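Local coordinates for secreted effector protein sseI (Salmonella enterica subsp. enterica serovar Typhimurium, PDB 4G29) that is a secreted virulence effector whose catalytic domain, of the cysteine protease superfamily, has a papain-like fold and probably acts through a Cys-His-Asp triad, at residues K90-E102 against G111-Y124. Sequence-based numbering, arbitrary orientation.
Sequences KDYVFDVSAHQFE and GPLILSADEWVCKY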
ATOM      1  N   LYS A  90      -0.594 -16.262   8.419  1.00 35.86           N
ATOM      2  CA  LYS A  90       0.227 -15.066   8.234  1.00 33.44           C
ATOM      3  C   LYS A  90      -0.410 -14.159   7.192  1.00 29.19           C
ATOM      4  O   LYS A  90      -1.035 -14.646   6.243  1.00 29.11           O
ATOM      5  CB  LYS A  90       1.656 -15.412   7.834  1.00 34.04           C
ATOM      6  CG  LYS A  90       2.353 -16.272   8.858  1.00 41.61           C
ATOM      7  CD  LYS A  90       3.788 -16.560   8.443  1.00 46.41           C
ATOM      8  CE  LYS A  90       3.842 -17.646   7.387  1.00 50.58           C
ATOM      9  NZ  LYS A  90       3.583 -19.019   7.951  1.00 53.47           N
ATOM     10  N   ASP A  91      -0.252 -12.858   7.409  1.00 26.84           N
ATOM     11  CA  ASP A  91      -0.709 -11.826   6.461  1.00 23.94           C
ATOM     12  C   ASP A  91       0.341 -11.545   5.390  1.00 22.78           C
ATOM     13  O   ASP A  91       1.530 -11.457   5.677  1.00 24.89           O
ATOM     14  CB  ASP A  91      -1.028 -10.546   7.210  1.00 24.77           C
ATOM     15  CG  ASP A  91      -2.422 -10.567   7.891  1.00 27.47           C
ATOM     16  OD1 ASP A  91      -3.204 -11.511   7.655  1.00 28.85           O
ATOM     17  OD2 ASP A  91      -2.737  -9.609   8.666  1.00 30.21           O
ATOM     18  N   TYR A  92      -0.132 -11.408   4.145  1.00 20.60           N
ATOM     19  CA  TYR A  92       0.662 -10.930   3.012  1.00 19.65           C
ATOM     20  C   TYR A  92       0.009  -9.684   2.381  1.00 19.12           C
ATOM     21  O   TYR A  92      -1.210  -9.548   2.368  1.00 19.20           O
ATOM     22  CB  TYR A  92       0.784 -12.081   1.990  1.00 21.07           C
ATOM     23  CG  TYR A  92       1.532 -13.237   2.591  1.00 20.88           C
ATOM     24  CD1 TYR A  92       2.924 -13.290   2.560  1.00 24.96           C
ATOM     25  CD2 TYR A  92       0.854 -14.208   3.306  1.00 26.89           C
ATOM     26  CE1 TYR A  92       3.600 -14.352   3.130  1.00 26.46           C
ATOM     27  CE2 TYR A  92       1.511 -15.236   3.887  1.00 26.12           C
ATOM     28  CZ  TYR A  92       2.895 -15.304   3.802  1.00 27.55           C
ATOM     29  OH  TYR A  92       3.596 -16.351   4.386  1.00 34.25           O
ATOM     30  N   VAL A  93       0.848  -8.799   1.887  1.00 19.48           N
ATOM     31  CA  VAL A  93       0.422  -7.577   1.246  1.00 18.96           C
ATOM     32  C   VAL A  93       0.827  -7.678  -0.215  1.00 17.76           C
ATOM     33  O   VAL A  93       1.991  -7.872  -0.527  1.00 20.45           O
ATOM     34  CB  VAL A  93       1.034  -6.345   1.876  1.00 18.25           C
ATOM     35  CG1 VAL A  93       0.449  -5.078   1.246  1.00 19.05           C
ATOM     36  CG2 VAL A  93       0.766  -6.337   3.407  1.00 19.17           C
ATOM     37  N   PHE A  94      -0.169  -7.593  -1.088  1.00 18.34           N
ATOM     38  CA  PHE A  94       0.024  -7.397  -2.519  1.00 18.06           C
ATOM     39  C   PHE A  94      -0.055  -5.893  -2.780  1.00 17.92           C
ATOM     40  O   PHE A  94      -1.113  -5.236  -2.580  1.00 17.57           O
ATOM     41  CB  PHE A  94      -1.045  -8.151  -3.301  1.00 17.68           C
ATOM     42  CG  PHE A  94      -0.813  -9.636  -3.444  1.00 20.86           C
ATOM     43  CD1 PHE A  94      -0.806 -10.487  -2.345  1.00 23.31           C
ATOM     44  CD2 PHE A  94      -0.777 -10.205  -4.726  1.00 25.27           C
ATOM     45  CE1 PHE A  94      -0.646 -11.891  -2.505  1.00 28.03           C
ATOM     46  CE2 PHE A  94      -0.661 -11.537  -4.896  1.00 23.82           C
ATOM     47  CZ  PHE A  94      -0.558 -12.410  -3.783  1.00 28.55           C
ATOM     48  N   ASP A  95       1.060  -5.332  -3.221  1.00 17.89           N
ATOM     49  CA  ASP A  95       1.153  -3.912  -3.494  1.00 17.62           C
ATOM     50  C   ASP A  95       1.861  -3.744  -4.825  1.00 17.16           C
ATOM     51  O   ASP A  95       3.022  -3.324  -4.892  1.00 17.64           O
ATOM     52  CB  ASP A  95       1.906  -3.231  -2.336  1.00 18.42           C
ATOM     53  CG  ASP A  95       1.981  -1.705  -2.450  1.00 19.90           C
ATOM     54  OD1 ASP A  95       1.455  -1.137  -3.415  1.00 18.29           O
ATOM     55  OD2 ASP A  95       2.596  -1.097  -1.526  1.00 18.64           O
ATOM     56  N   VAL A  96       1.142  -4.121  -5.872  1.00 17.98           N
ATOM     57  CA  VAL A  96       1.691  -4.212  -7.211  1.00 18.27           C
ATOM     58  C   VAL A  96       1.855  -2.856  -7.940  1.00 20.01           C
ATOM     59  O   VAL A  96       2.348  -2.835  -9.052  1.00 21.19           O
ATOM     60  CB  VAL A  96       0.963  -5.252  -8.097  1.00 20.24           C
ATOM     61  CG1 VAL A  96       0.871  -6.650  -7.400  1.00 21.49           C
ATOM     62  CG2 VAL A  96      -0.442  -4.809  -8.475  1.00 18.27           C
ATOM     63  N   SER A  97       1.467  -1.755  -7.303  1.00 18.12           N
ATOM     64  CA  SER A  97       1.705  -0.421  -7.842  1.00 19.98           C
ATOM     65  C   SER A  97       2.596   0.452  -6.952  1.00 18.75           C
ATOM     66  O   SER A  97       2.648   1.670  -7.141  1.00 18.59           O
ATOM     67  CB  SER A  97       0.402   0.280  -8.150  1.00 19.43           C
ATOM     68  OG  SER A  97      -0.355   0.578  -7.006  1.00 22.66           O
ATOM     69  N   ALA A  98       3.329  -0.160  -6.019  1.00 19.85           N
ATOM     70  CA  ALA A  98       4.189   0.571  -5.063  1.00 18.67           C
ATOM     71  C   ALA A  98       5.187   1.451  -5.803  1.00 20.38           C
ATOM     72  O   ALA A  98       5.537   2.557  -5.380  1.00 21.83           O
ATOM     73  CB  ALA A  98       4.972  -0.458  -4.132  1.00 18.81           C
ATOM     74  N   HIS A  99       5.679   0.911  -6.898  1.00 20.39           N
ATOM     75  CA  HIS A  99       6.688   1.583  -7.691  1.00 22.08           C
ATOM     76  C   HIS A  99       6.218   2.840  -8.379  1.00 24.15           C
ATOM     77  O   HIS A  99       7.070   3.539  -9.006  1.00 25.60           O
ATOM     78  CB  HIS A  99       7.374   0.683  -8.704  1.00 24.05           C
ATOM     79  CG  HIS A  99       6.413  -0.071  -9.546  1.00 20.77           C
ATOM     80  ND1 HIS A  99       6.393   0.008 -10.922  1.00 26.58           N
ATOM     81  CD2 HIS A  99       5.369  -0.834  -9.192  1.00 17.41           C
ATOM     82  CE1 HIS A  99       5.424  -0.781 -11.372  1.00 22.12           C
ATOM     83  NE2 HIS A  99       4.776  -1.281 -10.337  1.00 24.84           N
ATOM     84  N   GLN A 100       4.938   3.186  -8.235  1.00 23.70           N
ATOM     85  CA  GLN A 100       4.507   4.534  -8.630  1.00 25.34           C
ATOM     86  C   GLN A 100       5.307   5.648  -7.918  1.00 25.93           C
ATOM     87  O   GLN A 100       5.354   6.757  -8.405  1.00 28.20           O
ATOM     88  CB  GLN A 100       3.014   4.752  -8.491  1.00 25.05           C
ATOM     89  CG  GLN A 100       2.504   4.926  -7.094  1.00 24.10           C
ATOM     90  CD  GLN A 100       1.157   5.615  -6.991  1.00 28.27           C
ATOM     91  OE1 GLN A 100       0.832   6.497  -7.796  1.00 29.63           O
ATOM     92  NE2 GLN A 100       0.409   5.308  -5.919  1.00 28.13           N
ATOM     93  N   PHE A 101       5.954   5.320  -6.801  1.00 25.05           N
ATOM     94  CA  PHE A 101       6.732   6.267  -5.991  1.00 26.90           C
ATOM     95  C   PHE A 101       8.234   6.296  -6.283  1.00 28.04           C
ATOM     96  O   PHE A 101       8.973   7.149  -5.735  1.00 29.66           O
ATOM     97  CB  PHE A 101       6.495   6.000  -4.497  1.00 25.05           C
ATOM     98  CG  PHE A 101       5.064   6.120  -4.102  1.00 25.17           C
ATOM     99  CD1 PHE A 101       4.391   7.294  -4.334  1.00 25.21           C
ATOM    100  CD2 PHE A 101       4.394   5.050  -3.537  1.00 24.12           C
ATOM    101  CE1 PHE A 101       3.066   7.443  -4.027  1.00 27.55           C
ATOM    102  CE2 PHE A 101       3.071   5.160  -3.195  1.00 24.79           C
ATOM    103  CZ  PHE A 101       2.394   6.342  -3.439  1.00 21.16           C
ATOM    104  N   GLU A 102       8.688   5.397  -7.152  1.00 30.32           N
ATOM    105  CA  GLU A 102      10.128   5.282  -7.484  1.00 33.49           C
ATOM    106  C   GLU A 102      10.782   6.608  -7.821  1.00 37.62           C
ATOM    107  O   GLU A 102      11.930   6.892  -7.384  1.00 39.39           O
ATOM    108  CB  GLU A 102      10.331   4.328  -8.659  1.00 33.48           C
ATOM    109  CG  GLU A 102      11.776   3.866  -8.813  1.00 36.41           C
ATOM    110  CD  GLU A 102      11.999   3.049 -10.082  1.00 41.23           C
ATOM    111  OE1 GLU A 102      11.097   3.052 -10.961  1.00 40.64           O
ATOM    112  OE2 GLU A 102      13.090   2.418 -10.196  1.00 43.07           O
ATOM    113  N   GLY A 111       9.772  -1.752  -7.789  1.00 27.03           N
ATOM    114  CA  GLY A 111       8.946  -2.691  -8.518  1.00 25.93           C
ATOM    115  C   GLY A 111       7.720  -3.073  -7.740  1.00 24.52           C
ATOM    116  O   GLY A 111       7.586  -2.724  -6.555  1.00 22.80           O
ATOM    117  N   PRO A 112       6.836  -3.858  -8.359  1.00 24.77           N
ATOM    118  CA  PRO A 112       5.687  -4.354  -7.615  1.00 23.50           C
ATOM    119  C   PRO A 112       6.126  -5.195  -6.398  1.00 23.61           C
ATOM    120  O   PRO A 112       7.122  -5.927  -6.487  1.00 24.93           O
ATOM    121  CB  PRO A 112       4.985  -5.249  -8.623  1.00 24.67           C
ATOM    122  CG  PRO A 112       5.972  -5.486  -9.715  1.00 24.62           C
ATOM    123  CD  PRO A 112       6.843  -4.329  -9.752  1.00 25.47           C
ATOM    124  N   LEU A 113       5.392  -5.079  -5.301  1.00 22.08           N
ATOM    125  CA  LEU A 113       5.717  -5.810  -4.073  1.00 21.78           C
ATOM    126  C   LEU A 113       4.645  -6.863  -3.818  1.00 21.52           C
ATOM    127  O   LEU A 113       3.481  -6.589  -3.897  1.00 21.17           O
ATOM    128  CB  LEU A 113       5.715  -4.858  -2.863  1.00 21.29           C
ATOM    129  CG  LEU A 113       6.610  -3.630  -2.953  1.00 22.43           C
ATOM    130  CD1 LEU A 113       6.375  -2.726  -1.725  1.00 20.79           C
ATOM    131  CD2 LEU A 113       8.075  -4.019  -3.200  1.00 22.87           C
ATOM    132  N   ILE A 114       5.091  -8.070  -3.476  1.00 21.09           N
ATOM    133  CA  ILE A 114       4.217  -9.077  -2.844  1.00 21.00           C
ATOM    134  C   ILE A 114       5.067  -9.642  -1.690  1.00 21.33           C
ATOM    135  O   ILE A 114       6.040 -10.386  -1.912  1.00 23.00           O
ATOM    136  CB  ILE A 114       3.802 -10.179  -3.820  1.00 22.25           C
ATOM    137  CG1 ILE A 114       3.109  -9.611  -5.061  1.00 21.44           C
ATOM    138  CG2 ILE A 114       2.836 -11.233  -3.111  1.00 24.53           C
ATOM    139  CD1 ILE A 114       2.804 -10.669  -6.134  1.00 23.56           C
ATOM    140  N   LEU A 115       4.705  -9.270  -0.470  1.00 21.51           N
ATOM    141  CA  LEU A 115       5.544  -9.444   0.682  1.00 22.42           C
ATOM    142  C   LEU A 115       4.744  -9.878   1.875  1.00 22.11           C
ATOM    143  O   LEU A 115       3.557  -9.658   1.918  1.00 22.53           O
ATOM    144  CB  LEU A 115       6.256  -8.149   1.062  1.00 22.05           C
ATOM    145  CG  LEU A 115       7.323  -7.590   0.094  1.00 23.16           C
ATOM    146  CD1 LEU A 115       7.748  -6.226   0.512  1.00 24.04           C
ATOM    147  CD2 LEU A 115       8.538  -8.560   0.110  1.00 26.33           C
ATOM    148  N   SER A 116       5.382 -10.457   2.893  1.00 21.94           N
ATOM    149  CA  SER A 116       4.639 -10.577   4.157  1.00 23.71           C
ATOM    150  C   SER A 116       4.311  -9.186   4.701  1.00 22.77           C
ATOM    151  O   SER A 116       4.923  -8.186   4.300  1.00 23.86           O
ATOM    152  CB  SER A 116       5.418 -11.343   5.216  1.00 26.02           C
ATOM    153  OG  SER A 116       6.449 -10.533   5.791  1.00 27.11           O
ATOM    154  N   ALA A 117       3.359  -9.097   5.624  1.00 24.28           N
ATOM    155  CA  ALA A 117       2.996  -7.785   6.158  1.00 23.43           C
ATOM    156  C   ALA A 117       4.209  -7.166   6.836  1.00 24.52           C
ATOM    157  O   ALA A 117       4.426  -5.977   6.730  1.00 23.53           O
ATOM    158  CB  ALA A 117       1.857  -7.877   7.138  1.00 25.89           C
ATOM    159  N   ASP A 118       5.021  -7.951   7.542  1.00 26.70           N
ATOM    160  CA  ASP A 118       6.141  -7.361   8.232  1.00 27.25           C
ATOM    161  C   ASP A 118       7.195  -6.906   7.225  1.00 26.35           C
ATOM    162  O   ASP A 118       7.857  -5.886   7.472  1.00 27.08           O
ATOM    163  CB  ASP A 118       6.771  -8.340   9.222  1.00 29.52           C
ATOM    164  CG  ASP A 118       5.939  -8.523  10.494  1.00 32.87           C
ATOM    165  OD1 ASP A 118       4.916  -7.849  10.722  1.00 34.50           O
ATOM    166  OD2 ASP A 118       6.329  -9.364  11.296  1.00 37.38           O
ATOM    167  N   GLU A 119       7.375  -7.665   6.130  1.00 24.92           N
ATOM    168  CA  GLU A 119       8.356  -7.301   5.121  1.00 24.93           C
ATOM    169  C   GLU A 119       7.910  -6.044   4.417  1.00 23.90           C
ATOM    170  O   GLU A 119       8.739  -5.195   4.078  1.00 24.44           O
ATOM    171  CB  GLU A 119       8.585  -8.429   4.124  1.00 25.31           C
ATOM    172  CG  GLU A 119       9.288  -9.613   4.661  1.00 28.45           C
ATOM    173  CD  GLU A 119       9.213 -10.838   3.773  1.00 31.05           C
ATOM    174  OE1 GLU A 119       8.266 -11.007   2.981  1.00 26.84           O
ATOM    175  OE2 GLU A 119      10.129 -11.687   3.908  1.00 34.75           O
ATOM    176  N   TRP A 120       6.589  -5.907   4.209  1.00 21.86           N
ATOM    177  CA  TRP A 120       6.015  -4.744   3.532  1.00 21.95           C
ATOM    178  C   TRP A 120       6.312  -3.462   4.361  1.00 22.07           C
ATOM    179  O   TRP A 120       6.812  -2.448   3.861  1.00 22.38           O
ATOM    180  CB  TRP A 120       4.536  -4.952   3.293  1.00 20.20           C
ATOM    181  CG  TRP A 120       3.815  -3.804   2.575  1.00 17.72           C
ATOM    182  CD1 TRP A 120       3.699  -3.635   1.230  1.00 19.08           C
ATOM    183  CD2 TRP A 120       3.181  -2.680   3.185  1.00 19.52           C
ATOM    184  NE1 TRP A 120       3.023  -2.486   0.949  1.00 18.70           N
ATOM    185  CE2 TRP A 120       2.670  -1.880   2.144  1.00 15.85           C
ATOM    186  CE3 TRP A 120       2.955  -2.275   4.514  1.00 20.23           C
ATOM    187  CZ2 TRP A 120       1.990  -0.752   2.373  1.00 18.82           C
ATOM    188  CZ3 TRP A 120       2.277  -1.102   4.732  1.00 19.86           C
ATOM    189  CH2 TRP A 120       1.793  -0.356   3.669  1.00 22.16           C
ATOM    190  N   VAL A 121       6.091  -3.538   5.666  1.00 22.76           N
ATOM    191  CA  VAL A 121       6.357  -2.402   6.518  1.00 23.30           C
ATOM    192  C   VAL A 121       7.842  -2.011   6.475  1.00 24.26           C
ATOM    193  O   VAL A 121       8.198  -0.834   6.442  1.00 23.54           O
ATOM    194  CB  VAL A 121       5.945  -2.716   7.960  1.00 24.59           C
ATOM    195  CG1 VAL A 121       6.499  -1.621   8.893  1.00 26.12           C
ATOM    196  CG2 VAL A 121       4.483  -2.787   8.070  1.00 24.18           C
ATOM    197  N   CYS A 122       8.696  -3.041   6.491  1.00 26.10           N
ATOM    198  CA  CYS A 122      10.128  -2.905   6.415  1.00 28.94           C
ATOM    199  C   CYS A 122      10.531  -2.216   5.143  1.00 28.09           C
ATOM    200  O   CYS A 122      11.334  -1.283   5.179  1.00 28.84           O
ATOM    201  CB  CYS A 122      10.778  -4.279   6.537  1.00 30.64           C
ATOM    202  SG  CYS A 122      10.766  -4.820   8.292  1.00 41.70           S
ATOM    203  N   LYS A 123       9.912  -2.616   4.039  1.00 25.54           N
ATOM    204  CA  LYS A 123      10.224  -2.032   2.729  1.00 25.70           C
ATOM    205  C   LYS A 123       9.915  -0.516   2.688  1.00 25.04           C
ATOM    206  O   LYS A 123      10.743   0.292   2.229  1.00 26.82           O
ATOM    207  CB  LYS A 123       9.453  -2.736   1.615  1.00 25.04           C
ATOM    208  CG  LYS A 123       9.981  -2.429   0.211  1.00 27.01           C
ATOM    209  CD  LYS A 123      11.269  -3.161  -0.080  1.00 28.96           C
ATOM    210  CE  LYS A 123      11.800  -2.883  -1.461  1.00 31.80           C
ATOM    211  NZ  LYS A 123      13.131  -3.556  -1.743  1.00 35.03           N
ATOM    212  N   TYR A 124       8.752  -0.122   3.195  1.00 22.70           N
ATOM    213  CA  TYR A 124       8.349   1.276   3.238  1.00 22.75           C
ATOM    214  C   TYR A 124       9.218   2.063   4.189  1.00 24.22           C
ATOM    215  O   TYR A 124       9.641   3.151   3.856  1.00 26.36           O
ATOM    216  CB  TYR A 124       6.842   1.436   3.538  1.00 21.60           C
ATOM    217  CG  TYR A 124       5.996   1.378   2.292  1.00 19.95           C
ATOM    218  CD1 TYR A 124       5.767   0.177   1.635  1.00 19.87           C
ATOM    219  CD2 TYR A 124       5.475   2.550   1.754  1.00 23.55           C
ATOM    220  CE1 TYR A 124       4.991   0.125   0.471  1.00 20.78           C
ATOM    221  CE2 TYR A 124       4.724   2.521   0.555  1.00 21.92           C
ATOM    222  CZ  TYR A 124       4.469   1.286  -0.044  1.00 20.18           C
ATOM    223  OH  TYR A 124       3.713   1.260  -1.212  1.00 21.75           O
TER
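The indole of W120 meets V93 over one face, where CG1 sits 3.6 Å from the centroid of the five-membered ring in a CH-pi contact; Y124 CE1 lies against the opposite face. At its edge, W120 NE1 donates a nearly straight bond (2.9 Å, 166°) to D95 OD2, almost in the ring plane. The same oxygen takes a 2.6 Å hydrogen bond from Y124 OH on its syn side, with the phenol ring and carboxylate nearly coplanar (12°), whereas W120 reaches it from the anti side. D95 holds CG anti to the backbone N (chi1 -176°), which carries the carboxylate to both donors. On the other face of the sheet, F94 receives I114 CG2 over the centre of one ring face, 3.6 Å from the ring centroid. Beyond the strands, H99 has P112 CD over one face, toward the rim, while its NE2 donates to V96 O at the edge.

Strand 113-116, at the edge of the antiparallel sheet, pairs with strand 90-95: V93 and L115, like D95 and L113, exchange paired backbone bonds. S116 then caps helix 117-126 in a capping box with E119, and A117 N bonds to D91 O.

In this papain-like fold D95 would take the third place of a Cys-His-Asp triad, where papain itself has an asparagine, with C42 the likely nucleophile. Its OD1 accepts from H80 NE2, so W120 and Y124 would form a second shell, consistent with a carboxylate oriented by giving each oxygen its own partners.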